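Local coordinates for protein lysyl oxidase (Pichia pastoris, PDB 1W7C) that is a copper- and topaquinone-containing amine oxidase that probably oxidises primary amines, including the side-chain amine of lysine, to aldehydes, at residues A176-D181 / T187-T192. Sequence-based numbering, arbitrary orientation.
Sequences APQLHD and TVDYGT
L179 and V188 form an antiparallel hydrogen-bonded pair in which each residue both gives and receives. L179 N reaches V188 O at 2.9 Å, whereas V188 N meets L179 O, also at 2.9 Å, from well above the carbonyl plane, in a nearly straight bond (173° at the hydrogen). One residue further, in the non-hydrogen-bonded pair of H180 and T187, the side chains supply the polar link: H180 ND1 donates to T187 OG1 at 2.8 Å, the hydroxyl lying at the ring edge, 19° out of its plane. With H180 CG anti to the backbone N (chi1 175°), the imidazole sits beside that hydroxyl, which also hydrogen-bonds E130. On the same face Q178 and D189 cross, Q178 CG lying 3.6 Å from D189 OD2; K142 serves both, hydrogen-bonding Q178 OE1 and salt-bridging D189 OD2. Where strand 170-180 is interrupted around P177, preceded by a cis peptide bond, a water lies within hydrogen-bonding reach of both P177 O (3.1 Å) and D189 OD1 (2.9 Å); beyond it Y190 bonds A175 through the backbone. On the face of L179 and V188 the contacts are apolar: L179 CB packs on V188 CG2, and L179 CD1 touches the edge of the Y190 ring at CE1 (3.9 Å), a ring stacked with H353. Strand 209-214 pairs with the far side of 187-195, which forms with 170-180 a beta hairpin at one end of an antiparallel sheet, as counted within this chain.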
ATOM      1  N   ALA A 176      12.314  29.405   6.180  1.00 17.19           N
ATOM      2  CA  ALA A 176      10.872  29.640   6.225  1.00 16.15           C
ATOM      3  C   ALA A 176      10.256  28.692   7.242  1.00 15.59           C
ATOM      4  O   ALA A 176      10.535  27.480   7.211  1.00 16.09           O
ATOM      5  CB  ALA A 176      10.257  29.400   4.864  1.00 16.63           C
ATOM      6  N   PRO A 177       9.358  29.189   8.091  1.00 15.66           N
ATOM      7  CA  PRO A 177       8.852  30.573   8.067  1.00 16.11           C
ATOM      8  C   PRO A 177       9.769  31.572   8.769  1.00 17.53           C
ATOM      9  O   PRO A 177      10.736  31.228   9.455  1.00 17.69           O
ATOM     10  CB  PRO A 177       7.551  30.448   8.863  1.00 16.37           C
ATOM     11  CG  PRO A 177       7.874  29.393   9.888  1.00 16.52           C
ATOM     12  CD  PRO A 177       8.658  28.368   9.095  1.00 16.73           C
ATOM     13  N   GLN A 178       9.452  32.843   8.552  1.00 16.55           N
ATOM     14  CA  GLN A 178       9.981  33.920   9.394  1.00 16.75           C
ATOM     15  C   GLN A 178       9.461  33.768  10.818  1.00 17.57           C
ATOM     16  O   GLN A 178       8.490  33.020  11.049  1.00 17.30           O
ATOM     17  CB  GLN A 178       9.569  35.279   8.779  1.00 17.29           C
ATOM     18  CG  GLN A 178      10.120  35.494   7.360  1.00 18.57           C
ATOM     19  CD  GLN A 178       9.597  36.720   6.691  1.00 18.12           C
ATOM     20  OE1 GLN A 178      10.035  37.029   5.594  1.00 18.94           O
ATOM     21  NE2 GLN A 178       8.656  37.422   7.335  1.00 19.30           N
ATOM     22  N   LEU A 179      10.114  34.448  11.761  1.00 17.41           N
ATOM     23  CA  LEU A 179       9.812  34.343  13.181  1.00 17.59           C
ATOM     24  C   LEU A 179       9.409  35.714  13.758  1.00 18.93           C
ATOM     25  O   LEU A 179      10.249  36.494  14.234  1.00 19.15           O
ATOM     26  CB  LEU A 179      11.017  33.763  13.920  1.00 18.12           C
ATOM     27  CG  LEU A 179      11.322  32.302  13.537  1.00 19.39           C
ATOM     28  CD1 LEU A 179      12.738  31.938  13.997  1.00 21.77           C
ATOM     29  CD2 LEU A 179      10.320  31.330  14.128  1.00 20.27           C
ATOM     30  N   HIS A 180       8.110  35.981  13.743  1.00 18.21           N
ATOM     31  CA  HIS A 180       7.554  37.189  14.322  1.00 19.66           C
ATOM     32  C   HIS A 180       7.082  36.894  15.730  1.00 20.07           C
ATOM     33  O   HIS A 180       6.401  35.903  16.008  1.00 19.82           O
ATOM     34  CB  HIS A 180       6.384  37.727  13.482  1.00 19.75           C
ATOM     35  CG  HIS A 180       5.700  38.899  14.109  1.00 18.80           C
ATOM     36  ND1 HIS A 180       6.310  40.131  14.220  1.00 20.82           N
ATOM     37  CD2 HIS A 180       4.497  39.015  14.734  1.00 21.49           C
ATOM     38  CE1 HIS A 180       5.498  40.972  14.848  1.00 21.98           C
ATOM     39  NE2 HIS A 180       4.392  40.321  15.175  1.00 22.52           N
ATOM     40  N   ASP A 181       7.473  37.773  16.631  1.00 21.52           N
ATOM     41  CA  ASP A 181       7.171  37.610  18.054  1.00 23.08           C
ATOM     42  C   ASP A 181       6.120  38.664  18.426  1.00 23.85           C
ATOM     43  O   ASP A 181       6.453  39.842  18.530  1.00 24.05           O
ATOM     44  CB  ASP A 181       8.432  37.800  18.901  1.00 27.38           C
ATOM     45  CG  ASP A 181       8.204  37.554  20.345  1.00 28.48           C
ATOM     46  OD1 ASP A 181       7.044  37.523  20.811  1.00 32.69           O
ATOM     47  OD2 ASP A 181       9.158  37.435  21.126  1.00 34.92           O
ATOM     48  N   THR A 187      10.458  40.844  14.173  1.00 19.41           N
ATOM     49  CA  THR A 187      10.463  39.788  13.189  1.00 18.44           C
ATOM     50  C   THR A 187      11.891  39.491  12.829  1.00 18.66           C
ATOM     51  O   THR A 187      12.609  40.360  12.336  1.00 20.05           O
ATOM     52  CB  THR A 187       9.670  40.216  11.953  1.00 19.53           C
ATOM     53  OG1 THR A 187       8.346  40.588  12.370  1.00 20.80           O
ATOM     54  CG2 THR A 187       9.561  39.073  10.891  1.00 21.21           C
ATOM     55  N   VAL A 188      12.290  38.247  13.075  1.00 18.61           N
ATOM     56  CA  VAL A 188      13.625  37.776  12.739  1.00 18.73           C
ATOM     57  C   VAL A 188      13.561  36.584  11.796  1.00 18.71           C
ATOM     58  O   VAL A 188      12.502  36.023  11.533  1.00 18.42           O
ATOM     59  CB  VAL A 188      14.453  37.456  14.006  1.00 22.12           C
ATOM     60  CG1 VAL A 188      14.476  38.645  14.928  1.00 23.61           C
ATOM     61  CG2 VAL A 188      13.884  36.225  14.722  1.00 19.71           C
ATOM     62  N   ASP A 189      14.714  36.219  11.272  1.00 18.75           N
ATOM     63  CA  ASP A 189      14.788  35.107  10.337  1.00 18.08           C
ATOM     64  C   ASP A 189      16.226  34.591  10.317  1.00 18.64           C
ATOM     65  O   ASP A 189      17.171  35.365  10.492  1.00 21.37           O
ATOM     66  CB  ASP A 189      14.324  35.608   8.942  1.00 18.30           C
ATOM     67  CG  ASP A 189      13.923  34.522   7.982  1.00 18.49           C
ATOM     68  OD1 ASP A 189      13.842  33.318   8.371  1.00 18.09           O
ATOM     69  OD2 ASP A 189      13.609  34.800   6.792  1.00 19.03           O
ATOM     70  N   TYR A 190      16.368  33.294  10.149  1.00 19.05           N
ATOM     71  CA  TYR A 190      17.662  32.666  10.014  1.00 19.33           C
ATOM     72  C   TYR A 190      17.919  32.393   8.530  1.00 19.46           C
ATOM     73  O   TYR A 190      17.030  32.492   7.696  1.00 19.11           O
ATOM     74  CB  TYR A 190      17.709  31.365  10.814  1.00 19.29           C
ATOM     75  CG  TYR A 190      17.755  31.584  12.319  1.00 18.42           C
ATOM     76  CD1 TYR A 190      16.591  31.742  13.053  1.00 18.04           C
ATOM     77  CD2 TYR A 190      18.957  31.630  13.015  1.00 19.78           C
ATOM     78  CE1 TYR A 190      16.627  31.932  14.418  1.00 19.56           C
ATOM     79  CE2 TYR A 190      19.002  31.801  14.404  1.00 20.21           C
ATOM     80  CZ  TYR A 190      17.832  31.945  15.096  1.00 19.58           C
ATOM     81  OH  TYR A 190      17.897  32.107  16.462  1.00 22.34           O
ATOM     82  N   GLY A 191      19.155  32.057   8.219  1.00 19.64           N
ATOM     83  CA  GLY A 191      19.545  31.750   6.859  1.00 20.95           C
ATOM     84  C   GLY A 191      20.834  30.971   6.771  1.00 17.75           C
ATOM     85  O   GLY A 191      21.517  30.753   7.788  1.00 19.24           O
ATOM     86  N   THR A 192      21.122  30.501   5.557  1.00 19.38           N
ATOM     87  CA  THR A 192      22.362  29.792   5.306  1.00 18.88           C
ATOM     88  C   THR A 192      22.835  30.032   3.898  1.00 19.07           C
ATOM     89  O   THR A 192      22.186  30.758   3.136  1.00 20.77           O
ATOM     90  CB  THR A 192      22.185  28.275   5.589  1.00 19.71           C
ATOM     91  OG1 THR A 192      23.469  27.643   5.661  1.00 19.11           O
ATOM     92  CG2 THR A 192      21.408  27.560   4.461  1.00 19.16           C
TER
HETATM   93  O   HOH W   1      13.602  31.524  10.666  1.00 20.92           O